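Local coordinates for protein filamentous hemagglutinin (Bordetella pertussis, PDB 1RWR) that probably serves as an adhesin exported by the two-partner secretion pathway, its N-terminal secretion domain folding as a right-handed parallel beta-helix, at residues A[20-25]-A[65-70]; A[7-12]-A[32-37]. All coordinates share one frame; numbering follows the deposited sequence.

Both contacts lie at the N-terminal end of the beta-helix, their centres about 9 Å apart, and they share neighbouring strands: 10-12 and 20-22 pair antiparallel in one sheet. Contact 1 (20-25 with 65-70) fastens the chain leaving strand 20-22 to a turn-forming loop; it is partly buried, reaches the surface at one end and is mostly polar. Contact 2 (7-12 with 32-37) is smaller and more buried, and sets the N-terminal segment against strand 31-36, the outermost strand of the long parallel sheet; one hydroxyl-amide bond there is joined by apolar packing. Ala24 O and Ser32 OG, 2.6 Å apart, connect the two contacts.

Contact 1 (A[20-25]-A[65-70]); sequences VVNIAD and KNPNLT
Asn22, at the end of strand 20-22, lays its side chain alongside that of Asn66, the two running in opposite directions with their amide planes 25° apart and Asn22 CB 3.5 Å from Asn66 OD1. Its OD1 accepts from Asn49 on strand 45-50, while its ND2 reaches the carbonyl oxygen of Lys65 through a water. Ile23 contributes its carbonyl oxygen, which is gripped by two amides. Asn66 ND2 comes in the carbonyl plane on a lone pair, 3.0 Å from Ile23 O; Asn68 ND2 approaches from above that plane, 3.1 Å from the same oxygen. Asn66 suits this place: with CG anti to its own backbone N (chi1 180°), ND2 donates to Ile23 O and also to Asn49 O, while OD1 accepts from the N of Asn68, an Asx turn that shapes the type I turn from Asn66 to Leu69. Asn68 ND2 adds a weak bond to Gln8 O. The side chain of Ile23 crosses the Asn66 amide and brings CG1 to 4.2 Å from Leu69 CD2. Beyond Ala24, Asp25 accepts from both the backbone N-H and the hydroxyl of Thr70. Thr70 OG1 donates to the syn lone pair of Asp25 OD2 at 2.7 Å, whereas Thr70 N meets Asp25 OD1 from above the carboxylate plane at 2.9 Å. Each carboxylate oxygen is thus held by a different group of Thr70, which limits its rotation, and Arg71, salt-bridged to OD2, would probably stabilise its charge. At this N-terminal end of the TPS-domain beta-helix, asparagine amides therefore satisfy a backbone carbonyl where strand 20-22 has ended, joining it to the loop between strands 61-63 and 75-80, and a carboxylate that accepts twice from Thr70 ties down the more exposed end of the contact.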
ATOM      1  N   VAL A  20     -17.933   2.628  10.900  1.00 15.85           N
ATOM      2  CA  VAL A  20     -18.363   1.680   9.894  1.00 15.72           C
ATOM      3  C   VAL A  20     -18.576   2.506   8.630  1.00 15.77           C
ATOM      4  O   VAL A  20     -19.360   3.460   8.637  1.00 16.63           O
ATOM      5  CB  VAL A  20     -19.681   0.971  10.262  1.00 15.76           C
ATOM      6  CG1 VAL A  20     -20.212   0.151   9.082  1.00 17.36           C
ATOM      7  CG2 VAL A  20     -19.529   0.124  11.500  1.00 15.14           C
ATOM      8  N   VAL A  21     -17.871   2.148   7.562  1.00 14.64           N
ATOM      9  CA  VAL A  21     -18.037   2.781   6.275  1.00 14.10           C
ATOM     10  C   VAL A  21     -19.031   1.964   5.484  1.00 14.56           C
ATOM     11  O   VAL A  21     -18.728   0.822   5.096  1.00 13.64           O
ATOM     12  CB  VAL A  21     -16.703   2.863   5.496  1.00 14.33           C
ATOM     13  CG1 VAL A  21     -16.929   3.515   4.154  1.00 13.73           C
ATOM     14  CG2 VAL A  21     -15.655   3.624   6.294  1.00 14.79           C
ATOM     15  N   ASN A  22     -20.228   2.528   5.286  1.00 14.75           N
ATOM     16  CA  ASN A  22     -21.180   1.992   4.322  1.00 14.95           C
ATOM     17  C   ASN A  22     -20.759   2.451   2.922  1.00 14.97           C
ATOM     18  O   ASN A  22     -21.183   3.485   2.426  1.00 14.97           O
ATOM     19  CB  ASN A  22     -22.620   2.394   4.669  1.00 15.36           C
ATOM     20  CG  ASN A  22     -23.193   1.556   5.775  1.00 16.60           C
ATOM     21  OD1 ASN A  22     -22.726   0.450   6.022  1.00 19.00           O
ATOM     22  ND2 ASN A  22     -24.213   2.091   6.485  1.00 17.52           N
ATOM     23  N   ILE A  23     -19.893   1.635   2.319  1.00 14.16           N
ATOM     24  CA  ILE A  23     -19.337   1.877   1.015  1.00 13.04           C
ATOM     25  C   ILE A  23     -20.447   1.989  -0.040  1.00 14.12           C
ATOM     26  O   ILE A  23     -21.546   1.454   0.151  1.00 13.56           O
ATOM     27  CB  ILE A  23     -18.343   0.749   0.613  1.00 12.77           C
ATOM     28  CG1 ILE A  23     -18.999  -0.646   0.608  1.00 12.07           C
ATOM     29  CG2 ILE A  23     -17.134   0.703   1.558  1.00 14.75           C
ATOM     30  CD1 ILE A  23     -18.109  -1.713  -0.092  1.00 14.55           C
ATOM     31  N   ALA A  24     -20.125   2.671  -1.131  1.00 14.14           N
ATOM     32  CA  ALA A  24     -20.990   2.806  -2.286  1.00 13.96           C
ATOM     33  C   ALA A  24     -21.215   1.488  -2.984  1.00 14.52           C
ATOM     34  O   ALA A  24     -20.352   0.598  -3.002  1.00 13.33           O
ATOM     35  CB  ALA A  24     -20.401   3.840  -3.269  1.00 14.75           C
ATOM     36  N   ASP A  25     -22.386   1.356  -3.596  1.00 14.92           N
ATOM     37  CA  ASP A  25     -22.662   0.162  -4.409  1.00 15.22           C
ATOM     38  C   ASP A  25     -21.573   0.032  -5.473  1.00 15.58           C
ATOM     39  O   ASP A  25     -21.246   1.022  -6.131  1.00 17.22           O
ATOM     40  CB  ASP A  25     -24.041   0.302  -5.053  1.00 15.79           C
ATOM     41  CG  ASP A  25     -24.640  -0.999  -5.475  1.00 17.39           C
ATOM     42  OD1 ASP A  25     -24.230  -2.063  -4.953  1.00 16.89           O
ATOM     43  OD2 ASP A  25     -25.570  -1.019  -6.338  1.00 20.42           O
ATOM     44  N   LYS A  65     -26.562  -4.828   7.655  1.00 22.88           N
ATOM     45  CA  LYS A  65     -26.156  -4.825   6.265  1.00 23.54           C
ATOM     46  C   LYS A  65     -26.023  -3.396   5.746  1.00 21.63           C
ATOM     47  O   LYS A  65     -26.659  -2.466   6.249  1.00 21.76           O
ATOM     48  CB  LYS A  65     -27.153  -5.597   5.429  1.00 24.19           C
ATOM     49  CG  LYS A  65     -28.494  -4.940   5.316  1.00 26.86           C
ATOM     50  CD  LYS A  65     -29.466  -5.857   4.584  1.00 31.10           C
ATOM     51  CE  LYS A  65     -30.058  -6.917   5.510  1.00 32.87           C
ATOM     52  NZ  LYS A  65     -30.714  -6.417   6.744  1.00 35.72           N
ATOM     53  N   ASN A  66     -25.193  -3.240   4.723  1.00 19.12           N
ATOM     54  CA  ASN A  66     -24.967  -1.953   4.085  1.00 17.15           C
ATOM     55  C   ASN A  66     -26.123  -1.624   3.143  1.00 16.88           C
ATOM     56  O   ASN A  66     -26.294  -2.288   2.114  1.00 16.58           O
ATOM     57  CB  ASN A  66     -23.663  -2.023   3.311  1.00 15.79           C
ATOM     58  CG  ASN A  66     -23.326  -0.757   2.607  1.00 15.14           C
ATOM     59  OD1 ASN A  66     -24.161   0.117   2.452  1.00 15.15           O
ATOM     60  ND2 ASN A  66     -22.080  -0.651   2.157  1.00 14.32           N
ATOM     61  N   PRO A  67     -26.897  -0.598   3.464  1.00 16.37           N
ATOM     62  CA  PRO A  67     -28.102  -0.312   2.678  1.00 17.13           C
ATOM     63  C   PRO A  67     -27.830   0.138   1.248  1.00 16.61           C
ATOM     64  O   PRO A  67     -28.760   0.097   0.438  1.00 16.32           O
ATOM     65  CB  PRO A  67     -28.772   0.791   3.486  1.00 17.62           C
ATOM     66  CG  PRO A  67     -27.662   1.428   4.154  1.00 18.31           C
ATOM     67  CD  PRO A  67     -26.742   0.354   4.578  1.00 16.85           C
ATOM     68  N   ASN A  68     -26.591   0.541   0.935  1.00 16.39           N
ATOM     69  CA  ASN A  68     -26.223   0.951  -0.392  1.00 15.80           C
ATOM     70  C   ASN A  68     -26.079  -0.211  -1.372  1.00 16.20           C
ATOM     71  O   ASN A  68     -26.174   0.002  -2.580  1.00 16.68           O
ATOM     72  CB  ASN A  68     -24.884   1.715  -0.394  1.00 15.64           C
ATOM     73  CG  ASN A  68     -24.954   3.065   0.329  1.00 16.83           C
ATOM     74  OD1 ASN A  68     -26.021   3.710   0.415  1.00 16.29           O
ATOM     75  ND2 ASN A  68     -23.801   3.526   0.803  1.00 15.98           N
ATOM     76  N   LEU A  69     -25.783  -1.408  -0.864  1.00 15.38           N
ATOM     77  CA  LEU A  69     -25.375  -2.514  -1.706  1.00 15.13           C
ATOM     78  C   LEU A  69     -26.532  -3.252  -2.379  1.00 15.85           C
ATOM     79  O   LEU A  69     -27.497  -3.620  -1.716  1.00 16.26           O
ATOM     80  CB  LEU A  69     -24.567  -3.553  -0.926  1.00 14.81           C
ATOM     81  CG  LEU A  69     -23.260  -3.072  -0.294  1.00 14.15           C
ATOM     82  CD1 LEU A  69     -22.560  -4.201   0.469  1.00 15.63           C
ATOM     83  CD2 LEU A  69     -22.340  -2.362  -1.349  1.00 15.43           C
ATOM     84  N   THR A  70     -26.423  -3.413  -3.694  1.00 15.62           N
ATOM     85  CA  THR A  70     -27.196  -4.391  -4.453  1.00 16.51           C
ATOM     86  C   THR A  70     -26.345  -5.633  -4.782  1.00 17.57           C
ATOM     87  O   THR A  70     -26.876  -6.674  -5.206  1.00 17.90           O
ATOM     88  CB  THR A  70     -27.747  -3.796  -5.756  1.00 17.50           C
ATOM     89  OG1 THR A  70     -26.685  -3.426  -6.644  1.00 16.83           O
ATOM     90  CG2 THR A  70     -28.535  -2.554  -5.511  1.00 17.64           C
TER
HETATM   91  O   HOH W   1     -25.623  -0.235   8.223  1.00 26.88           O

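Contact 2 (A[7-12]-A[32-37])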
ATOM      1  N   GLY A   7     -20.800  11.775  -1.578  1.00 17.16           N
ATOM      2  CA  GLY A   7     -21.684  10.992  -2.435  1.00 17.95           C
ATOM      3  C   GLY A   7     -22.523   9.991  -1.667  1.00 18.08           C
ATOM      4  O   GLY A   7     -23.061  10.301  -0.616  1.00 18.07           O
ATOM      5  N   GLN A   8     -22.622   8.765  -2.180  1.00 19.79           N
ATOM      6  CA  GLN A   8     -23.499   7.754  -1.553  1.00 20.32           C
ATOM      7  C   GLN A   8     -22.849   7.125  -0.312  1.00 18.90           C
ATOM      8  O   GLN A   8     -23.540   6.530   0.541  1.00 17.98           O
ATOM      9  CB  GLN A   8     -23.912   6.678  -2.565  1.00 22.22           C
ATOM     10  CG  GLN A   8     -24.859   5.641  -2.008  1.00 27.35           C
ATOM     11  CD  GLN A   8     -25.214   4.437  -2.936  1.00 33.33           C
ATOM     12  OE1 GLN A   8     -26.422   4.094  -3.068  1.00 38.28           O
ATOM     13  NE2 GLN A   8     -24.194   3.750  -3.484  1.00 28.55           N
ATOM     14  N   THR A   9     -21.516   7.242  -0.211  1.00 16.98           N
ATOM     15  CA  THR A   9     -20.798   6.699   0.944  1.00 16.26           C
ATOM     16  C   THR A   9     -21.299   7.313   2.264  1.00 16.91           C
ATOM     17  O   THR A   9     -21.436   8.536   2.366  1.00 16.93           O
ATOM     18  CB  THR A   9     -19.281   6.929   0.777  1.00 16.20           C
ATOM     19  OG1 THR A   9     -18.862   6.419  -0.476  1.00 16.14           O
ATOM     20  CG2 THR A   9     -18.480   6.138   1.820  1.00 16.23           C
ATOM     21  N   GLN A  10     -21.601   6.475   3.245  1.00 16.83           N
ATOM     22  CA  GLN A  10     -21.910   6.947   4.580  1.00 17.25           C
ATOM     23  C   GLN A  10     -20.971   6.359   5.595  1.00 17.03           C
ATOM     24  O   GLN A  10     -20.390   5.286   5.375  1.00 17.10           O
ATOM     25  CB  GLN A  10     -23.364   6.618   4.950  1.00 17.78           C
ATOM     26  CG  GLN A  10     -24.403   7.163   3.950  1.00 20.06           C
ATOM     27  CD  GLN A  10     -24.599   8.715   3.946  1.00 23.91           C
ATOM     28  OE1 GLN A  10     -24.378   9.395   4.947  1.00 24.55           O
ATOM     29  NE2 GLN A  10     -25.073   9.248   2.812  1.00 26.37           N
ATOM     30  N   VAL A  11     -20.770   7.082   6.695  1.00 17.27           N
ATOM     31  CA  VAL A  11     -19.952   6.590   7.801  1.00 18.24           C
ATOM     32  C   VAL A  11     -20.793   6.637   9.074  1.00 19.63           C
ATOM     33  O   VAL A  11     -21.303   7.701   9.444  1.00 17.84           O
ATOM     34  CB  VAL A  11     -18.655   7.433   8.020  1.00 18.62           C
ATOM     35  CG1 VAL A  11     -17.912   6.947   9.233  1.00 19.46           C
ATOM     36  CG2 VAL A  11     -17.751   7.354   6.822  1.00 18.90           C
ATOM     37  N   LEU A  12     -20.951   5.479   9.715  1.00 20.88           N
ATOM     38  CA  LEU A  12     -21.591   5.383  10.998  1.00 22.45           C
ATOM     39  C   LEU A  12     -20.503   5.468  12.051  1.00 24.45           C
ATOM     40  O   LEU A  12     -19.636   4.597  12.173  1.00 22.37           O
ATOM     41  CB  LEU A  12     -22.388   4.075  11.098  1.00 22.63           C
ATOM     42  CG  LEU A  12     -23.411   3.876   9.988  1.00 23.94           C
ATOM     43  CD1 LEU A  12     -24.080   2.480  10.144  1.00 25.72           C
ATOM     44  CD2 LEU A  12     -24.445   4.986  10.061  1.00 26.36           C
ATOM     45  N   SER A  32     -16.047  -0.596  -5.735  1.00 13.59           N
ATOM     46  CA  SER A  32     -16.790   0.388  -4.978  1.00 13.91           C
ATOM     47  C   SER A  32     -15.876   1.605  -4.842  1.00 14.47           C
ATOM     48  O   SER A  32     -14.832   1.516  -4.199  1.00 13.57           O
ATOM     49  CB  SER A  32     -17.153  -0.163  -3.613  1.00 13.65           C
ATOM     50  OG  SER A  32     -17.734   0.833  -2.772  1.00 13.57           O
ATOM     51  N   HIS A  33     -16.263   2.713  -5.475  1.00 14.24           N
ATOM     52  CA  HIS A  33     -15.468   3.935  -5.512  1.00 14.47           C
ATOM     53  C   HIS A  33     -16.051   4.914  -4.500  1.00 14.53           C
ATOM     54  O   HIS A  33     -17.155   5.434  -4.663  1.00 15.27           O
ATOM     55  CB  HIS A  33     -15.461   4.501  -6.940  1.00 14.31           C
ATOM     56  CG  HIS A  33     -14.487   5.607  -7.145  1.00 15.40           C
ATOM     57  ND1 HIS A  33     -14.128   6.062  -8.394  1.00 17.70           N
ATOM     58  CD2 HIS A  33     -13.803   6.367  -6.250  1.00 14.92           C
ATOM     59  CE1 HIS A  33     -13.249   7.039  -8.264  1.00 17.58           C
ATOM     60  NE2 HIS A  33     -13.031   7.245  -6.971  1.00 17.88           N
ATOM     61  N   ASN A  34     -15.315   5.124  -3.414  1.00 14.06           N
ATOM     62  CA  ASN A  34     -15.758   5.941  -2.315  1.00 14.06           C
ATOM     63  C   ASN A  34     -14.895   7.188  -2.231  1.00 14.19           C
ATOM     64  O   ASN A  34     -13.676   7.083  -2.079  1.00 14.59           O
ATOM     65  CB  ASN A  34     -15.622   5.159  -1.033  1.00 13.88           C
ATOM     66  CG  ASN A  34     -16.471   3.920  -1.045  1.00 13.82           C
ATOM     67  OD1 ASN A  34     -17.677   4.023  -0.775  1.00 13.30           O
ATOM     68  ND2 ASN A  34     -15.904   2.767  -1.511  1.00 12.40           N
ATOM     69  N   LYS A  35     -15.508   8.349  -2.396  1.00 14.05           N
ATOM     70  CA  LYS A  35     -14.789   9.623  -2.283  1.00 15.02           C
ATOM     71  C   LYS A  35     -15.008  10.169  -0.908  1.00 14.32           C
ATOM     72  O   LYS A  35     -16.104  10.057  -0.348  1.00 15.19           O
ATOM     73  CB  LYS A  35     -15.238  10.621  -3.353  1.00 15.80           C
ATOM     74  CG  LYS A  35     -14.722  10.258  -4.759  1.00 19.83           C
ATOM     75  CD  LYS A  35     -15.337  11.144  -5.808  1.00 24.80           C
ATOM     76  CE  LYS A  35     -14.873  10.770  -7.193  1.00 28.12           C
ATOM     77  NZ  LYS A  35     -13.550  11.428  -7.516  1.00 30.59           N
ATOM     78  N   PHE A  36     -13.957  10.758  -0.360  1.00 14.75           N
ATOM     79  CA  PHE A  36     -13.949  11.363   0.956  1.00 14.54           C
ATOM     80  C   PHE A  36     -13.295  12.722   0.903  1.00 15.01           C
ATOM     81  O   PHE A  36     -12.265  12.902   0.251  1.00 13.93           O
ATOM     82  CB  PHE A  36     -13.090  10.534   1.906  1.00 15.29           C
ATOM     83  CG  PHE A  36     -13.667   9.206   2.263  1.00 13.94           C
ATOM     84  CD1 PHE A  36     -14.421   9.059   3.406  1.00 13.78           C
ATOM     85  CD2 PHE A  36     -13.463   8.095   1.437  1.00 14.40           C
ATOM     86  CE1 PHE A  36     -14.968   7.818   3.755  1.00 15.37           C
ATOM     87  CE2 PHE A  36     -13.997   6.866   1.806  1.00 14.05           C
ATOM     88  CZ  PHE A  36     -14.745   6.737   2.955  1.00 15.01           C
ATOM     89  N   GLN A  37     -13.884  13.672   1.618  1.00 15.71           N
ATOM     90  CA  GLN A  37     -13.222  14.948   1.879  1.00 17.17           C
ATOM     91  C   GLN A  37     -12.001  14.747   2.794  1.00 16.17           C
ATOM     92  O   GLN A  37     -10.945  15.368   2.560  1.00 16.54           O
ATOM     93  CB  GLN A  37     -14.214  15.901   2.538  1.00 18.04           C
ATOM     94  CG  GLN A  37     -13.800  17.340   2.514  1.00 24.23           C
ATOM     95  CD  GLN A  37     -13.317  17.824   3.853  1.00 31.78           C
ATOM     96  OE1 GLN A  37     -13.955  17.573   4.892  1.00 36.30           O
ATOM     97  NE2 GLN A  37     -12.181  18.526   3.850  1.00 35.66           N
TER
HETATM   98  O   HOH W   2     -18.359   8.413  -2.499  1.00 17.91           O
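Thr9 lies across the side chain of Asn34 at about a right angle, its hydroxyl and its methyl both close to the amide oxygen. Thr9 OG1 donates to Asn34 OD1 at 2.7 Å, arriving in the carbonyl plane on a lone pair, while Thr9 CG2 sits 3.4 Å from the same oxygen. The torsion of Thr9 (chi1 -53°) explains the division of labour: OG1 stands anti to the carbonyl carbon and turns to the amide, and Thr9 CG2 goes on to the ring of Phe36, 3.9 Å from Phe36 CZ in an oblique approach. Threonine suits the spot because one branch is polar and the other apolar. The hydroxyl also accepts from a water, which in turn takes the N-H of Lys35 and so bridges strand 31-36 to the N-terminal segment. Val11 offers CG2 to the edge of the Phe36 ring, near its plane and 4.2 Å from Phe36 CE1. Phe39 adds an edge-to-face partner, and Val21 and Pro5 also touch the ring. Asn34 is held at both ends of its amide. Asn34 ND2 donates to Ser32 OG at 2.9 Å, with Ser32 OG tilted 24° from the amide plane of Asn34, and also to the carbonyl of Leu77 on the neighbouring strand 75-80, while OD1 accepts from the backbone N of Ala24 besides Thr9. These bonds fix the flip of the amide. A buried asparagine with its polar atoms engaged, next to an aromatic ring with aliphatic neighbours, thus joins the N-terminal segment to the outermost strand of the long parallel sheet by polar and apolar contacts, consistent with that segment covering the N-terminal end of the TPS-domain beta-helix.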